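Local coordinates for protein CalS11 (Micromonospora echinospora, PDB 4GF5) that probably transfers a methyl group from S-adenosylmethionine to the 3'-hydroxyl of a TDP-rhamnose sugar, as a Rossmann-fold O-methyltransferase, at residues Y187-L192 and A214-D219. Numbering follows the deposited sequence.
Sequences YFDLDL and AFDELD. With SAH (S-adenosyl-L-homocysteine), chain U.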
loop_
_atom_site.group_PDB
_atom_site.type_symbol
_atom_site.label_atom_id
_atom_site.label_comp_id
_atom_site.label_asym_id
_atom_site.label_seq_id
_atom_site.Cartn_x
_atom_site.Cartn_y
_atom_site.Cartn_z
ATOM N N TYR A 187 -11.236 30.015 3.366
ATOM C CA TYR A 187 -10.433 30.267 4.553
ATOM C C TYR A 187 -11.091 31.319 5.450
ATOM O O TYR A 187 -11.217 32.499 5.060
ATOM C CB TYR A 187 -9.014 30.696 4.168
ATOM C CG TYR A 187 -8.057 30.618 5.323
ATOM C CD1 TYR A 187 -7.897 31.690 6.208
ATOM C CD2 TYR A 187 -7.320 29.465 5.549
ATOM C CE1 TYR A 187 -7.029 31.602 7.282
ATOM C CE2 TYR A 187 -6.460 29.369 6.617
ATOM C CZ TYR A 187 -6.319 30.434 7.484
ATOM O OH TYR A 187 -5.448 30.318 8.540
ATOM N N PHE A 188 -11.507 30.885 6.643
ATOM C CA PHE A 188 -12.188 31.755 7.607
ATOM C C PHE A 188 -11.224 32.362 8.599
ATOM O O PHE A 188 -10.555 31.662 9.339
ATOM C CB PHE A 188 -13.266 30.992 8.370
ATOM C CG PHE A 188 -14.469 30.681 7.549
ATOM C CD1 PHE A 188 -14.440 29.654 6.611
ATOM C CD2 PHE A 188 -15.632 31.413 7.699
ATOM C CE1 PHE A 188 -15.544 29.374 5.843
ATOM C CE2 PHE A 188 -16.752 31.127 6.928
ATOM C CZ PHE A 188 -16.705 30.118 5.999
ATOM N N ASP A 189 -11.168 33.682 8.624
ATOM C CA ASP A 189 -10.287 34.365 9.538
ATOM C C ASP A 189 -10.974 35.656 9.951
ATOM O O ASP A 189 -10.330 36.699 10.097
ATOM C CB ASP A 189 -8.969 34.677 8.823
ATOM C CG ASP A 189 -7.828 34.919 9.781
ATOM O OD1 ASP A 189 -8.077 34.928 11.011
ATOM O OD2 ASP A 189 -6.683 35.098 9.298
ATOM N N LEU A 190 -12.288 35.593 10.108
ATOM C CA LEU A 190 -13.050 36.762 10.535
ATOM C C LEU A 190 -12.995 36.975 12.056
ATOM O O LEU A 190 -13.166 38.102 12.529
ATOM C CB LEU A 190 -14.501 36.633 10.077
ATOM C CG LEU A 190 -14.717 36.628 8.567
ATOM C CD1 LEU A 190 -16.087 36.037 8.217
ATOM C CD2 LEU A 190 -14.568 38.052 7.998
ATOM N N ASP A 191 -12.765 35.884 12.797
ATOM C CA ASP A 191 -12.740 35.838 14.274
ATOM C C ASP A 191 -14.118 35.918 14.924
ATOM O O ASP A 191 -14.351 35.288 15.953
ATOM C CB ASP A 191 -11.820 36.896 14.895
ATOM C CG ASP A 191 -10.365 36.710 14.517
ATOM O OD1 ASP A 191 -10.021 35.681 13.888
ATOM O OD2 ASP A 191 -9.564 37.604 14.854
ATOM N N LEU A 192 -15.027 36.677 14.316
ATOM C CA LEU A 192 -16.321 36.999 14.922
ATOM C C LEU A 192 -17.461 36.038 14.588
ATOM O O LEU A 192 -17.546 35.505 13.477
ATOM C CB LEU A 192 -16.728 38.408 14.512
ATOM C CG LEU A 192 -15.716 39.470 14.933
ATOM C CD1 LEU A 192 -16.125 40.849 14.411
ATOM C CD2 LEU A 192 -15.602 39.467 16.446
ATOM N N ALA A 214 -11.499 25.902 5.988
ATOM C CA ALA A 214 -10.504 26.084 7.043
ATOM C C ALA A 214 -10.764 27.276 7.976
ATOM O O ALA A 214 -11.234 28.351 7.544
ATOM C CB ALA A 214 -9.109 26.175 6.428
ATOM N N PHE A 215 -10.429 27.080 9.252
ATOM C CA PHE A 215 -10.662 28.075 10.303
ATOM C C PHE A 215 -9.381 28.397 11.034
ATOM O O PHE A 215 -8.631 27.497 11.414
ATOM C CB PHE A 215 -11.679 27.578 11.333
ATOM C CG PHE A 215 -13.039 27.338 10.769
ATOM C CD1 PHE A 215 -13.961 28.369 10.686
ATOM C CD2 PHE A 215 -13.398 26.082 10.312
ATOM C CE1 PHE A 215 -15.217 28.151 10.154
ATOM C CE2 PHE A 215 -14.652 25.855 9.786
ATOM C CZ PHE A 215 -15.565 26.888 9.710
ATOM N N ASP A 216 -9.150 29.682 11.257
ATOM C CA ASP A 216 -7.933 30.144 11.901
ATOM C C ASP A 216 -8.030 30.194 13.441
ATOM O O ASP A 216 -7.010 30.173 14.122
ATOM C CB ASP A 216 -7.575 31.521 11.342
ATOM C CG ASP A 216 -6.108 31.858 11.512
ATOM O OD1 ASP A 216 -5.758 32.462 12.546
ATOM O OD2 ASP A 216 -5.313 31.529 10.602
ATOM N N GLU A 217 -9.249 30.270 13.986
ATOM C CA GLU A 217 -9.427 30.476 15.438
ATOM C C GLU A 217 -10.440 29.527 16.086
ATOM O O GLU A 217 -11.032 29.846 17.123
ATOM C CB GLU A 217 -9.860 31.925 15.735
ATOM C CG GLU A 217 -8.958 33.010 15.138
ATOM C CD GLU A 217 -7.701 33.283 15.965
ATOM O OE1 GLU A 217 -7.136 32.334 16.559
ATOM O OE2 GLU A 217 -7.281 34.461 16.029
ATOM N N LEU A 218 -10.614 28.351 15.502
ATOM C CA LEU A 218 -11.737 27.503 15.870
ATOM C C LEU A 218 -11.809 27.160 17.363
ATOM O O LEU A 218 -12.882 27.202 17.952
ATOM C CB LEU A 218 -11.743 26.230 15.034
ATOM C CG LEU A 218 -12.977 25.378 15.271
ATOM C CD1 LEU A 218 -14.168 26.126 14.715
ATOM C CD2 LEU A 218 -12.815 24.012 14.624
ATOM N N ASP A 219 -10.680 26.834 17.980
ATOM C CA ASP A 219 -10.721 26.448 19.385
ATOM C C ASP A 219 -9.916 27.394 20.265
ATOM O O ASP A 219 -9.352 26.985 21.282
ATOM C CB ASP A 219 -10.269 24.999 19.567
ATOM C CG ASP A 219 -8.903 24.732 18.956
ATOM O OD1 ASP A 219 -8.444 25.561 18.144
ATOM O OD2 ASP A 219 -8.294 23.687 19.272
HETATM N N SAH U . -6.127 36.773 7.510
HETATM C CA SAH U . -5.307 37.881 7.995
HETATM C CB SAH U . -5.778 38.377 9.373
HETATM C CG SAH U . -7.267 38.741 9.445
HETATM S SD SAH U . -7.665 39.813 10.860
HETATM C C SAH U . -3.810 37.545 7.953
HETATM O O SAH U . -2.955 38.328 8.408
HETATM O OXT SAH U . -3.418 36.483 7.455
HETATM C "C5'" SAH U . -9.433 39.524 10.725
HETATM C "C4'" SAH U . -10.057 40.409 9.666
HETATM O "O4'" SAH U . -11.415 40.031 9.510
HETATM C "C3'" SAH U . -10.021 41.891 10.049
HETATM O "O3'" SAH U . -9.305 42.610 9.070
HETATM C "C2'" SAH U . -11.481 42.311 10.056
HETATM O "O2'" SAH U . -11.698 43.577 9.475
HETATM C "C1'" SAH U . -12.152 41.205 9.248
HETATM N N9 SAH U . -13.582 41.084 9.587
HETATM C C8 SAH U . -14.158 40.717 10.781
HETATM N N7 SAH U . -15.505 40.772 10.616
HETATM C C5 SAH U . -15.782 41.170 9.349
HETATM C C6 SAH U . -16.967 41.399 8.657
HETATM N N6 SAH U . -18.144 41.227 9.256
HETATM N N1 SAH U . -16.913 41.808 7.328
HETATM C C2 SAH U . -15.697 41.995 6.705
HETATM N N3 SAH U . -14.520 41.778 7.400
HETATM C C4 SAH U . -14.574 41.369 8.693
#
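Parallel strands 183-188 and 211-215 are neighbours in the Rossmann-like methyltransferase sheet. This contact is at their C-terminal ends, where Phe188 pairs with Phe215 and the loops beyond carry acidic residues toward the bound SAH. Phe188 N donates to Ala214 O at 2.7 Å, and Asp216 N to Phe188 O at 3.1 Å. The Phe188 and Phe215 side chains run side by side as an offset stack, ring centres 4.9 Å apart and planes at 27°. Helix 193-203 packs on Phe188 and helix 225-233 on Phe215. Tyr187 OH hydrogen-bonds Asp216 OD2, which lies at the ring edge; the 2.4 Å length is doubtfully short. Asp189 has CG anti to its N (chi1 -159°), which turns the carboxylate toward the cofactor product: OD2 accepts from SAH N. The Asp189 and Asp216 carboxylates stack with planes 25° apart, their OD1 atoms 3.7 Å apart, a like-charge approach. Replacing Asp189 with alanine would probably leave the SAH amino group without this acceptor. Asp191 OD1 lies 3.1 Å from Glu217 CG, with like-charged Glu217 OE2 also near, while Glu217 OE1 is held by Asn220. Asp189, Asp216 and Glu217 line a glutamate site seen in this protein. The gathered negative charge would suit a cationic group such as the SAH amine.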